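Local coordinates for protein paenibacillus xanthan lyase (Paenibacillus, PDB 6F2P) that cleaves the polysaccharide xanthan, probably by the beta-elimination chemistry used by polysaccharide lyases, at residues T961-M967 / A1033-V1039; V724-Y728 / P755-P759; V701-Y705 / S810-T814. All coordinates share one frame; numbering follows the deposited sequence.

In the fold
The three contacts lie in the beta-rich C-terminal half of the chain. Interactions 2 and 3 are neighbours: their centres are 20 Å apart, and CD1 of Ile-725 packs on CE2 of Tyr-705 at 3.8 Å. Both reach the five-stranded sheet that contains strands 703-708 and 722-726. Interaction 2 fastens a loop beside one outer strand of that sheet, whereas interaction 3 joins that sheet to the separate one holding strand 806-813. Interaction 1 belongs to the Golvesin C-terminal domain, its centre 34 Å from each of the others. There the side chain of Ala-1033 lies about 5 Å from a bound calcium ion.

Interaction 1 of 3, residues T961-M967 / A1033-V1039; sequences TYQVYMM and AVKLVKV
With CG anti to its carbonyl carbon (chi1 -73°), Tyr-962 turns its ring across the neighbouring strand, while Lys-1038, whose CG is anti to the backbone N (chi1 -169°), runs obliquely across it. CG of the lysine sits over one face, displaced toward the rim, 4.3 Å from the ring centroid, making a CH-pi contact, and CD continues to the phenol end. A lysine suits this place because its long apolar stem can lie on an aromatic ring while its ammonium leads off. The ring is held further by its OH, hydrogen-bonded to Ile-958 O.

On the same face of the sheet, CG2 of Val-964 lies beside CD1 of Leu-1036, the two side chains pointing the same way, and CE of Met-966 reaches CG1 of Val-1034 at 3.9 Å. This face looks into the interior of a beta-sandwich: Ile-1018 and Ile-1020, on a strand of the opposing sheet, receive these branched and flexible apolar groups. The two strands are antiparallel neighbours, their directions 149° apart, and strand 1003-1010 pairs with the far edge of 961-967.

Their backbones are stitched at hydrogen-bonded pairs. Tyr-965 N donates to Lys-1035 O at 2.9 Å, and Lys-1035 N returns a bond to Tyr-965 O at 3.0 Å; Gln-963 and Val-1037 exchange a similar pair.

The other face is more polar, and most of its residues are partly exposed. CE1 of Tyr-965 meets CG2 of Val-1037 at 3.7 Å, and its OH donates to OE1 of Gln-963, 2.6 Å away, from above the amide carbonyl plane. The extended glutamine thus has its end tied to the tyrosine, while the Val-1039 side chain crosses it at about a right angle, its CG1 3.8 Å from CD of Gln-963. Lys-1035 forms a cation-pi contact with Trp-1002, against which Tyr-965 and Met-967 also pack.

Interaction 2 of 3, residues V724-Y728 / P755-P759; sequences VIQYY and PGSNP
Asn-758 reaches into the backbone of the turn at Tyr-727 and Tyr-728 and grips it with three hydrogen bonds. Its OD1 takes Tyr-727 N at 2.9 Å from above the amide carbonyl plane and Tyr-728 N at 3.1 Å in that plane, on a lone pair. Its ND2 then donates to Tyr-728 O at 2.8 Å. Asparagine suits the place because one short amide supplies both an acceptor for successive N-H groups and a donor for the carbonyl that follows.

The amide also lies over the face of Tyr-728, its plane 34° from the ring, with OD1 3.7 Å above the ring plane and over its centre. A chi1 of 48° sets CG of Tyr-728 between the backbone N and the carbonyl carbon, and OH then donates to Gly-756 O at 2.7 Å, in the carbonyl plane. CB of Pro-755 touches the same ring at CE2.

Strand 722-726 is an outermost strand of a five-stranded antiparallel sheet, and it ends in a classic beta bulge, Ile-725 and Gln-726 both facing Lys-732. The loop 755-759, on its way to strand 768-769, is pinned just beyond this bulge.

Beside the asparagine, CD of Pro-759 packs on CE2 of Tyr-727 at 3.5 Å, and Ser-757 O meets the edge of that ring. CG of the proline reaches CG1 of Val-724 at 4.0 Å; its rigid ring supplies an apolar surface without a backbone donor. Farther out, Gln-726 NE2 bonds to Thr-730 O, and backbone bonds link Tyr-727 to Ala-712 and Gly-756 to Thr-713.

Interaction 3 of 3, residues V701-Y705 / S810-T814; sequences VGTIY and SLDVT
OH of Tyr-705 donates to OD1 of Asp-812 at 2.7 Å, OD1 accepting on its syn lone pair, the side of the other oxygen. The two side chains come from opposite directions, and the carboxylate stands 86° to the ring, whose edge OD1 meets in plane. The aspartate's chi1 of -170° swings CG away from the backbone N, toward the tyrosine, and its second oxygen, OD2, forms a salt bridge with Lys-734. With an alanine in place of Asp-812 both acceptors are gone, which would probably leave the Lys-734 charge without this mate and the phenol end freer to turn.

Farther along, CG2 of Thr-703 approaches OD2 of Asp-812 at 3.8 Å, while its hydroxyl turns to Ser-872 OG. CG2 of Val-701 packs on CB of Ser-810 at 3.8 Å. Gly-702 suits its place, since a CB there would probably run into OG of Ser-810.

The axes of 703-705 and 810-813 lie 30° apart and 9.3 Å from each other at closest approach, so side chains bridge separate sheets. Strand 703-708 lies between 672-674 and 731-736 in one five-stranded sheet; strand 806-813 lies between 775-778 and 871-882 in another.

Interaction 1 of 3, residues T961-M967 / A1033-V1039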
ATOM      1  N   THR A 961     -24.802  -7.893  41.967  1.00 32.55           N
ATOM      2  CA  THR A 961     -25.876  -8.394  42.812  1.00 37.19           C
ATOM      3  C   THR A 961     -26.492  -9.653  42.215  1.00 35.81           C
ATOM      4  O   THR A 961     -26.861  -9.681  41.038  1.00 35.24           O
ATOM      5  CB  THR A 961     -26.959  -7.327  43.014  1.00 35.70           C
ATOM      6  OG1 THR A 961     -26.359  -6.147  43.558  1.00 33.67           O
ATOM      7  CG2 THR A 961     -28.025  -7.824  43.967  1.00 26.96           C
ATOM      8  N   TYR A 962     -26.601 -10.693  43.033  1.00 28.77           N
ATOM      9  CA  TYR A 962     -27.095 -11.982  42.567  1.00 32.70           C
ATOM     10  C   TYR A 962     -28.176 -12.575  43.461  1.00 36.17           C
ATOM     11  O   TYR A 962     -27.982 -12.723  44.672  1.00 36.88           O
ATOM     12  CB  TYR A 962     -25.958 -12.991  42.506  1.00 29.28           C
ATOM     13  CG  TYR A 962     -24.981 -12.782  41.391  1.00 37.82           C
ATOM     14  CD1 TYR A 962     -23.896 -11.934  41.548  1.00 36.08           C
ATOM     15  CD2 TYR A 962     -25.124 -13.454  40.185  1.00 39.32           C
ATOM     16  CE1 TYR A 962     -22.988 -11.750  40.531  1.00 39.48           C
ATOM     17  CE2 TYR A 962     -24.220 -13.280  39.163  1.00 38.34           C
ATOM     18  CZ  TYR A 962     -23.154 -12.428  39.341  1.00 40.96           C
ATOM     19  OH  TYR A 962     -22.249 -12.256  38.324  1.00 38.91           O
ATOM     20  N   GLN A 963     -29.298 -12.939  42.847  1.00 33.00           N
ATOM     21  CA  GLN A 963     -30.325 -13.737  43.505  1.00 33.48           C
ATOM     22  C   GLN A 963     -29.834 -15.165  43.730  1.00 34.41           C
ATOM     23  O   GLN A 963     -29.333 -15.814  42.810  1.00 32.41           O
ATOM     24  CB  GLN A 963     -31.605 -13.741  42.675  1.00 28.40           C
ATOM     25  CG  GLN A 963     -32.251 -12.381  42.591  1.00 29.77           C
ATOM     26  CD  GLN A 963     -33.583 -12.416  41.884  1.00 37.51           C
ATOM     27  OE1 GLN A 963     -33.821 -13.265  41.023  1.00 37.16           O
ATOM     28  NE2 GLN A 963     -34.471 -11.495  42.250  1.00 37.22           N
ATOM     29  N   VAL A 964     -29.973 -15.647  44.961  1.00 38.70           N
ATOM     30  CA  VAL A 964     -29.518 -16.990  45.312  1.00 34.91           C
ATOM     31  C   VAL A 964     -30.693 -17.972  45.420  1.00 36.93           C
ATOM     32  O   VAL A 964     -31.529 -17.855  46.319  1.00 37.65           O
ATOM     33  CB  VAL A 964     -28.704 -16.970  46.628  1.00 30.97           C
ATOM     34  CG1 VAL A 964     -28.334 -18.374  47.059  1.00 34.79           C
ATOM     35  CG2 VAL A 964     -27.458 -16.110  46.471  1.00 27.07           C
ATOM     36  N   TYR A 965     -30.761 -18.925  44.488  1.00 37.75           N
ATOM     37  CA  TYR A 965     -31.806 -19.954  44.506  1.00 36.32           C
ATOM     38  C   TYR A 965     -31.275 -21.305  44.963  1.00 39.38           C
ATOM     39  O   TYR A 965     -30.079 -21.575  44.876  1.00 39.47           O
ATOM     40  CB  TYR A 965     -32.436 -20.128  43.128  1.00 32.58           C
ATOM     41  CG  TYR A 965     -33.153 -18.912  42.607  1.00 39.36           C
ATOM     42  CD1 TYR A 965     -32.454 -17.887  41.985  1.00 34.84           C
ATOM     43  CD2 TYR A 965     -34.531 -18.794  42.718  1.00 36.02           C
ATOM     44  CE1 TYR A 965     -33.102 -16.773  41.503  1.00 34.03           C
ATOM     45  CE2 TYR A 965     -35.191 -17.681  42.233  1.00 40.65           C
ATOM     46  CZ  TYR A 965     -34.468 -16.673  41.624  1.00 37.99           C
ATOM     47  OH  TYR A 965     -35.104 -15.559  41.130  1.00 42.02           O
ATOM     48  N   MET A 966     -32.175 -22.154  45.447  1.00 45.87           N
ATOM     49  CA  MET A 966     -31.823 -23.528  45.790  1.00 42.21           C
ATOM     50  C   MET A 966     -32.971 -24.498  45.493  1.00 46.21           C
ATOM     51  O   MET A 966     -34.149 -24.178  45.680  1.00 39.33           O
ATOM     52  CB  MET A 966     -31.390 -23.639  47.250  1.00 37.73           C
ATOM     53  CG  MET A 966     -31.021 -25.056  47.662  1.00 49.45           C
ATOM     54  SD  MET A 966     -30.588 -25.244  49.401  1.00 36.55           S
ATOM     55  CE  MET A 966     -29.000 -24.412  49.471  1.00 24.39           C
ATOM     56  N   MET A 967     -32.612 -25.678  45.006  1.00 47.98           N
ATOM     57  CA  MET A 967     -33.581 -26.724  44.736  1.00 45.40           C
ATOM     58  C   MET A 967     -33.237 -27.928  45.596  1.00 47.77           C
ATOM     59  O   MET A 967     -32.072 -28.124  45.951  1.00 45.29           O
ATOM     60  CB  MET A 967     -33.531 -27.101  43.260  1.00 53.39           C
ATOM     61  CG  MET A 967     -34.533 -28.155  42.834  1.00 55.37           C
ATOM     62  SD  MET A 967     -34.474 -28.380  41.055  1.00 56.06           S
ATOM     63  CE  MET A 967     -34.971 -26.748  40.505  1.00 54.57           C
ATOM     64  N   ALA A1033     -28.903 -28.528  44.507  1.00 54.47           N
ATOM     65  CA  ALA A1033     -28.308 -27.502  43.652  1.00 53.92           C
ATOM     66  C   ALA A1033     -28.647 -26.052  44.041  1.00 54.69           C
ATOM     67  O   ALA A1033     -29.725 -25.763  44.579  1.00 46.64           O
ATOM     68  CB  ALA A1033     -28.666 -27.758  42.187  1.00 47.78           C
ATOM     69  N   VAL A1034     -27.704 -25.153  43.757  1.00 45.86           N
ATOM     70  CA  VAL A1034     -27.905 -23.716  43.914  1.00 44.08           C
ATOM     71  C   VAL A1034     -27.755 -23.003  42.566  1.00 43.57           C
ATOM     72  O   VAL A1034     -27.137 -23.532  41.639  1.00 39.78           O
ATOM     73  CB  VAL A1034     -26.909 -23.108  44.922  1.00 38.40           C
ATOM     74  CG1 VAL A1034     -26.968 -23.859  46.243  1.00 41.96           C
ATOM     75  CG2 VAL A1034     -25.500 -23.139  44.360  1.00 35.80           C
ATOM     76  N   LYS A1035     -28.327 -21.808  42.460  1.00 42.64           N
ATOM     77  CA  LYS A1035     -28.213 -21.010  41.239  1.00 41.91           C
ATOM     78  C   LYS A1035     -28.183 -19.517  41.536  1.00 37.21           C
ATOM     79  O   LYS A1035     -29.108 -18.970  42.132  1.00 40.01           O
ATOM     80  CB  LYS A1035     -29.346 -21.317  40.252  1.00 44.03           C
ATOM     81  CG  LYS A1035     -29.231 -20.549  38.945  1.00 44.21           C
ATOM     82  CD  LYS A1035     -30.182 -21.067  37.870  1.00 46.74           C
ATOM     83  CE  LYS A1035     -31.632 -20.740  38.172  1.00 50.57           C
ATOM     84  NZ  LYS A1035     -32.516 -20.983  36.987  1.00 46.44           N
ATOM     85  N   LEU A1036     -27.108 -18.865  41.120  1.00 35.65           N
ATOM     86  CA  LEU A1036     -27.005 -17.422  41.252  1.00 36.08           C
ATOM     87  C   LEU A1036     -27.471 -16.778  39.950  1.00 39.07           C
ATOM     88  O   LEU A1036     -27.025 -17.148  38.861  1.00 39.33           O
ATOM     89  CB  LEU A1036     -25.568 -17.001  41.585  1.00 32.28           C
ATOM     90  CG  LEU A1036     -25.128 -17.018  43.056  1.00 33.54           C
ATOM     91  CD1 LEU A1036     -25.356 -18.372  43.694  1.00 30.92           C
ATOM     92  CD2 LEU A1036     -23.667 -16.615  43.186  1.00 25.72           C
ATOM     93  N   VAL A1037     -28.392 -15.830  40.061  1.00 32.12           N
ATOM     94  CA  VAL A1037     -28.863 -15.112  38.893  1.00 34.31           C
ATOM     95  C   VAL A1037     -28.608 -13.627  39.078  1.00 37.35           C
ATOM     96  O   VAL A1037     -29.070 -13.028  40.047  1.00 39.80           O
ATOM     97  CB  VAL A1037     -30.354 -15.331  38.661  1.00 34.97           C
ATOM     98  CG1 VAL A1037     -30.761 -14.714  37.325  1.00 32.95           C
ATOM     99  CG2 VAL A1037     -30.680 -16.819  38.700  1.00 31.91           C
ATOM    100  N   LYS A1038     -27.871 -13.035  38.147  1.00 37.58           N
ATOM    101  CA  LYS A1038     -27.499 -11.633  38.269  1.00 37.21           C
ATOM    102  C   LYS A1038     -28.704 -10.692  38.129  1.00 36.14           C
ATOM    103  O   LYS A1038     -29.598 -10.919  37.318  1.00 35.14           O
ATOM    104  CB  LYS A1038     -26.388 -11.274  37.276  1.00 32.05           C
ATOM    105  CG  LYS A1038     -25.772  -9.909  37.535  1.00 38.82           C
ATOM    106  CD  LYS A1038     -24.361  -9.779  36.990  1.00 31.92           C
ATOM    107  CE  LYS A1038     -23.838  -8.373  37.234  1.00 35.48           C
ATOM    108  NZ  LYS A1038     -24.745  -7.367  36.600  1.00 40.99           N
ATOM    109  N   VAL A1039     -28.728  -9.653  38.958  1.00 43.44           N
ATOM    110  CA  VAL A1039     -29.751  -8.614  38.881  1.00 44.23           C
ATOM    111  C   VAL A1039     -29.106  -7.227  38.935  1.00 43.50           C
ATOM    112  O   VAL A1039     -28.189  -6.989  39.725  1.00 42.31           O
ATOM    113  CB  VAL A1039     -30.820  -8.734  40.010  1.00 39.51           C
ATOM    114  CG1 VAL A1039     -31.741  -9.908  39.761  1.00 34.47           C
ATOM    115  CG2 VAL A1039     -30.165  -8.865  41.366  1.00 35.84           C
TER

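Interaction 2 of 3, residues V724-Y728 / P755-P759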
ATOM      1  N   VAL A 724      -1.967  -2.667  23.669  1.00 18.63           N
ATOM      2  CA  VAL A 724      -1.479  -3.901  24.273  1.00 20.02           C
ATOM      3  C   VAL A 724      -2.563  -4.535  25.141  1.00 20.70           C
ATOM      4  O   VAL A 724      -3.212  -3.854  25.930  1.00 20.26           O
ATOM      5  CB  VAL A 724      -0.223  -3.655  25.108  1.00 19.77           C
ATOM      6  CG1 VAL A 724       0.238  -4.949  25.749  1.00 25.58           C
ATOM      7  CG2 VAL A 724       0.866  -3.088  24.242  1.00 16.87           C
ATOM      8  N   ILE A 725      -2.774  -5.835  24.976  1.00 18.85           N
ATOM      9  CA  ILE A 725      -3.829  -6.527  25.709  1.00 22.14           C
ATOM     10  C   ILE A 725      -3.267  -7.436  26.794  1.00 22.40           C
ATOM     11  O   ILE A 725      -3.861  -7.576  27.866  1.00 24.58           O
ATOM     12  CB  ILE A 725      -4.733  -7.317  24.752  1.00 20.27           C
ATOM     13  CG1 ILE A 725      -5.395  -6.354  23.770  1.00 14.76           C
ATOM     14  CG2 ILE A 725      -5.788  -8.111  25.518  1.00 15.59           C
ATOM     15  CD1 ILE A 725      -6.405  -7.016  22.879  1.00 24.08           C
ATOM     16  N   GLN A 726      -2.106  -8.027  26.529  1.00 20.75           N
ATOM     17  CA  GLN A 726      -1.476  -8.898  27.505  1.00 20.25           C
ATOM     18  C   GLN A 726       0.010  -9.079  27.243  1.00 21.16           C
ATOM     19  O   GLN A 726       0.443  -9.046  26.102  1.00 27.61           O
ATOM     20  CB  GLN A 726      -2.161 -10.258  27.488  1.00 20.68           C
ATOM     21  CG  GLN A 726      -1.705 -11.186  28.585  1.00 22.61           C
ATOM     22  CD  GLN A 726      -2.380 -12.522  28.495  1.00 25.60           C
ATOM     23  OE1 GLN A 726      -3.403 -12.759  29.138  1.00 30.31           O
ATOM     24  NE2 GLN A 726      -1.825 -13.403  27.675  1.00 25.51           N
ATOM     25  N   TYR A 727       0.784  -9.279  28.308  1.00 27.59           N
ATOM     26  CA  TYR A 727       2.208  -9.585  28.201  1.00 24.10           C
ATOM     27  C   TYR A 727       2.498 -11.068  28.422  1.00 24.51           C
ATOM     28  O   TYR A 727       3.252 -11.682  27.671  1.00 22.36           O
ATOM     29  CB  TYR A 727       2.997  -8.777  29.225  1.00 24.42           C
ATOM     30  CG  TYR A 727       2.865  -7.293  29.041  1.00 30.43           C
ATOM     31  CD1 TYR A 727       3.255  -6.688  27.852  1.00 28.86           C
ATOM     32  CD2 TYR A 727       2.362  -6.492  30.054  1.00 23.72           C
ATOM     33  CE1 TYR A 727       3.144  -5.324  27.677  1.00 28.12           C
ATOM     34  CE2 TYR A 727       2.245  -5.128  29.890  1.00 26.96           C
ATOM     35  CZ  TYR A 727       2.634  -4.548  28.698  1.00 34.86           C
ATOM     36  OH  TYR A 727       2.513  -3.188  28.526  1.00 39.59           O
ATOM     37  N   TYR A 728       1.910 -11.634  29.470  1.00 24.76           N
ATOM     38  CA  TYR A 728       2.153 -13.028  29.819  1.00 23.07           C
ATOM     39  C   TYR A 728       0.845 -13.719  30.210  1.00 20.90           C
ATOM     40  O   TYR A 728      -0.081 -13.068  30.679  1.00 27.95           O
ATOM     41  CB  TYR A 728       3.200 -13.121  30.937  1.00 27.87           C
ATOM     42  CG  TYR A 728       2.951 -12.201  32.122  1.00 37.66           C
ATOM     43  CD1 TYR A 728       2.008 -12.523  33.098  1.00 32.22           C
ATOM     44  CD2 TYR A 728       3.672 -11.019  32.275  1.00 36.50           C
ATOM     45  CE1 TYR A 728       1.782 -11.688  34.181  1.00 30.68           C
ATOM     46  CE2 TYR A 728       3.452 -10.177  33.362  1.00 31.70           C
ATOM     47  CZ  TYR A 728       2.508 -10.518  34.307  1.00 35.99           C
ATOM     48  OH  TYR A 728       2.288  -9.689  35.382  1.00 37.78           O
ATOM     49  N   PRO A 755       8.980  -9.163  35.341  1.00 29.85           N
ATOM     50  CA  PRO A 755       7.667  -8.960  34.727  1.00 29.83           C
ATOM     51  C   PRO A 755       6.949  -7.767  35.333  1.00 33.82           C
ATOM     52  O   PRO A 755       6.902  -7.641  36.558  1.00 38.01           O
ATOM     53  CB  PRO A 755       6.916 -10.247  35.067  1.00 21.07           C
ATOM     54  CG  PRO A 755       7.984 -11.272  35.189  1.00 30.17           C
ATOM     55  CD  PRO A 755       9.191 -10.563  35.748  1.00 29.43           C
ATOM     56  N   GLY A 756       6.431  -6.890  34.478  1.00 31.22           N
ATOM     57  CA  GLY A 756       5.572  -5.808  34.914  1.00 30.90           C
ATOM     58  C   GLY A 756       4.160  -6.339  35.002  1.00 28.52           C
ATOM     59  O   GLY A 756       3.936  -7.543  34.893  1.00 29.08           O
ATOM     60  N   SER A 757       3.196  -5.447  35.185  1.00 32.13           N
ATOM     61  CA  SER A 757       1.812  -5.878  35.311  1.00 29.65           C
ATOM     62  C   SER A 757       1.140  -6.027  33.954  1.00 32.26           C
ATOM     63  O   SER A 757       1.320  -5.192  33.068  1.00 34.69           O
ATOM     64  CB  SER A 757       1.024  -4.899  36.182  1.00 30.44           C
ATOM     65  OG  SER A 757       1.451  -4.956  37.534  1.00 42.36           O
ATOM     66  N   ASN A 758       0.371  -7.099  33.795  1.00 29.93           N
ATOM     67  CA  ASN A 758      -0.487  -7.245  32.628  1.00 26.33           C
ATOM     68  C   ASN A 758      -1.504  -6.123  32.609  1.00 27.12           C
ATOM     69  O   ASN A 758      -2.009  -5.737  33.661  1.00 29.34           O
ATOM     70  CB  ASN A 758      -1.235  -8.575  32.658  1.00 19.43           C
ATOM     71  CG  ASN A 758      -0.461  -9.695  32.005  1.00 28.26           C
ATOM     72  OD1 ASN A 758       0.375  -9.460  31.130  1.00 31.21           O
ATOM     73  ND2 ASN A 758      -0.747 -10.930  32.413  1.00 33.37           N
ATOM     74  N   PRO A 759      -1.811  -5.599  31.413  1.00 27.87           N
ATOM     75  CA  PRO A 759      -2.873  -4.601  31.270  1.00 26.82           C
ATOM     76  C   PRO A 759      -4.182  -5.094  31.879  1.00 25.03           C
ATOM     77  O   PRO A 759      -4.465  -6.296  31.886  1.00 23.72           O
ATOM     78  CB  PRO A 759      -3.014  -4.456  29.752  1.00 21.78           C
ATOM     79  CG  PRO A 759      -1.664  -4.783  29.238  1.00 25.80           C
ATOM     80  CD  PRO A 759      -1.164  -5.897  30.124  1.00 26.17           C
TER

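Interaction 3 of 3, residues V701-Y705 / S810-T814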
ATOM      1  N   VAL A 701     -11.927  -1.062   8.318  1.00 19.20           N
ATOM      2  CA  VAL A 701     -12.159   0.188   9.048  1.00 18.45           C
ATOM      3  C   VAL A 701     -12.210  -0.042  10.551  1.00 22.66           C
ATOM      4  O   VAL A 701     -12.476   0.881  11.321  1.00 27.86           O
ATOM      5  CB  VAL A 701     -13.474   0.861   8.634  1.00 20.08           C
ATOM      6  CG1 VAL A 701     -13.488   1.141   7.144  1.00 18.12           C
ATOM      7  CG2 VAL A 701     -14.638  -0.009   9.028  1.00 20.03           C
ATOM      8  N   GLY A 702     -11.966  -1.281  10.963  1.00 23.34           N
ATOM      9  CA  GLY A 702     -12.007  -1.637  12.368  1.00 17.41           C
ATOM     10  C   GLY A 702     -10.636  -2.001  12.894  1.00 15.66           C
ATOM     11  O   GLY A 702      -9.678  -1.240  12.735  1.00 16.12           O
ATOM     12  N   THR A 703     -10.535  -3.176  13.503  1.00 12.60           N
ATOM     13  CA  THR A 703      -9.305  -3.590  14.159  1.00 15.49           C
ATOM     14  C   THR A 703      -8.729  -4.880  13.591  1.00 18.02           C
ATOM     15  O   THR A 703      -9.392  -5.616  12.851  1.00 14.34           O
ATOM     16  CB  THR A 703      -9.516  -3.799  15.684  1.00 20.67           C
ATOM     17  OG1 THR A 703     -10.613  -4.694  15.899  1.00 19.49           O
ATOM     18  CG2 THR A 703      -9.827  -2.490  16.388  1.00 17.22           C
ATOM     19  N   ILE A 704      -7.482  -5.146  13.960  1.00 16.39           N
ATOM     20  CA  ILE A 704      -6.893  -6.455  13.770  1.00 13.90           C
ATOM     21  C   ILE A 704      -6.328  -6.919  15.100  1.00 17.86           C
ATOM     22  O   ILE A 704      -5.451  -6.271  15.667  1.00 22.59           O
ATOM     23  CB  ILE A 704      -5.744  -6.429  12.761  1.00 16.22           C
ATOM     24  CG1 ILE A 704      -6.252  -6.056  11.362  1.00 19.15           C
ATOM     25  CG2 ILE A 704      -5.036  -7.784  12.747  1.00 14.59           C
ATOM     26  CD1 ILE A 704      -5.128  -5.807  10.344  1.00 12.58           C
ATOM     27  N   TYR A 705      -6.834  -8.038  15.603  1.00 19.85           N
ATOM     28  CA  TYR A 705      -6.303  -8.634  16.819  1.00 14.86           C
ATOM     29  C   TYR A 705      -5.176  -9.602  16.476  1.00 17.15           C
ATOM     30  O   TYR A 705      -5.299 -10.429  15.570  1.00 19.83           O
ATOM     31  CB  TYR A 705      -7.402  -9.373  17.569  1.00 17.10           C
ATOM     32  CG  TYR A 705      -8.295  -8.496  18.420  1.00 23.90           C
ATOM     33  CD1 TYR A 705      -8.993  -7.431  17.866  1.00 25.78           C
ATOM     34  CD2 TYR A 705      -8.471  -8.760  19.773  1.00 23.92           C
ATOM     35  CE1 TYR A 705      -9.821  -6.639  18.643  1.00 25.65           C
ATOM     36  CE2 TYR A 705      -9.297  -7.973  20.553  1.00 23.02           C
ATOM     37  CZ  TYR A 705      -9.968  -6.918  19.984  1.00 22.43           C
ATOM     38  OH  TYR A 705     -10.787  -6.130  20.754  1.00 22.32           O
ATOM     39  N   SER A 810     -18.643  -0.321  12.329  1.00 16.76           N
ATOM     40  CA  SER A 810     -17.725  -1.290  12.904  1.00 20.59           C
ATOM     41  C   SER A 810     -17.499  -0.985  14.377  1.00 21.72           C
ATOM     42  O   SER A 810     -17.042   0.097  14.736  1.00 20.56           O
ATOM     43  CB  SER A 810     -16.392  -1.306  12.158  1.00 22.88           C
ATOM     44  OG  SER A 810     -15.545  -2.304  12.699  1.00 21.71           O
ATOM     45  N   LEU A 811     -17.833  -1.953  15.225  1.00 23.40           N
ATOM     46  CA  LEU A 811     -17.703  -1.808  16.667  1.00 19.52           C
ATOM     47  C   LEU A 811     -16.663  -2.786  17.191  1.00 21.89           C
ATOM     48  O   LEU A 811     -16.625  -3.950  16.776  1.00 22.66           O
ATOM     49  CB  LEU A 811     -19.044  -2.077  17.356  1.00 23.63           C
ATOM     50  CG  LEU A 811     -20.174  -1.040  17.296  1.00 25.47           C
ATOM     51  CD1 LEU A 811     -20.628  -0.747  15.860  1.00 18.54           C
ATOM     52  CD2 LEU A 811     -21.353  -1.509  18.154  1.00 16.00           C
ATOM     53  N   ASP A 812     -15.816  -2.315  18.098  1.00 18.70           N
ATOM     54  CA  ASP A 812     -14.844  -3.184  18.744  1.00 23.72           C
ATOM     55  C   ASP A 812     -15.464  -3.850  19.981  1.00 25.82           C
ATOM     56  O   ASP A 812     -15.617  -3.214  21.025  1.00 24.23           O
ATOM     57  CB  ASP A 812     -13.601  -2.386  19.139  1.00 21.84           C
ATOM     58  CG  ASP A 812     -12.458  -3.272  19.597  1.00 22.64           C
ATOM     59  OD1 ASP A 812     -12.662  -4.504  19.716  1.00 23.24           O
ATOM     60  OD2 ASP A 812     -11.356  -2.733  19.847  1.00 16.91           O
ATOM     61  N   VAL A 813     -15.826  -5.124  19.856  1.00 20.99           N
ATOM     62  CA  VAL A 813     -16.360  -5.880  20.984  1.00 19.62           C
ATOM     63  C   VAL A 813     -15.199  -6.526  21.737  1.00 22.16           C
ATOM     64  O   VAL A 813     -14.684  -7.577  21.337  1.00 18.57           O
ATOM     65  CB  VAL A 813     -17.365  -6.950  20.522  1.00 20.93           C
ATOM     66  CG1 VAL A 813     -17.917  -7.737  21.719  1.00 17.51           C
ATOM     67  CG2 VAL A 813     -18.491  -6.302  19.723  1.00 18.05           C
ATOM     68  N   THR A 814     -14.800  -5.891  22.835  1.00 20.72           N
ATOM     69  CA  THR A 814     -13.538  -6.201  23.505  1.00 20.82           C
ATOM     70  C   THR A 814     -13.581  -7.406  24.436  1.00 22.81           C
ATOM     71  O   THR A 814     -12.538  -7.871  24.894  1.00 24.94           O
ATOM     72  CB  THR A 814     -13.050  -4.997  24.311  1.00 25.74           C
ATOM     73  OG1 THR A 814     -13.975  -4.734  25.373  1.00 24.35           O
ATOM     74  CG2 THR A 814     -12.945  -3.766  23.411  1.00 25.85           C
TER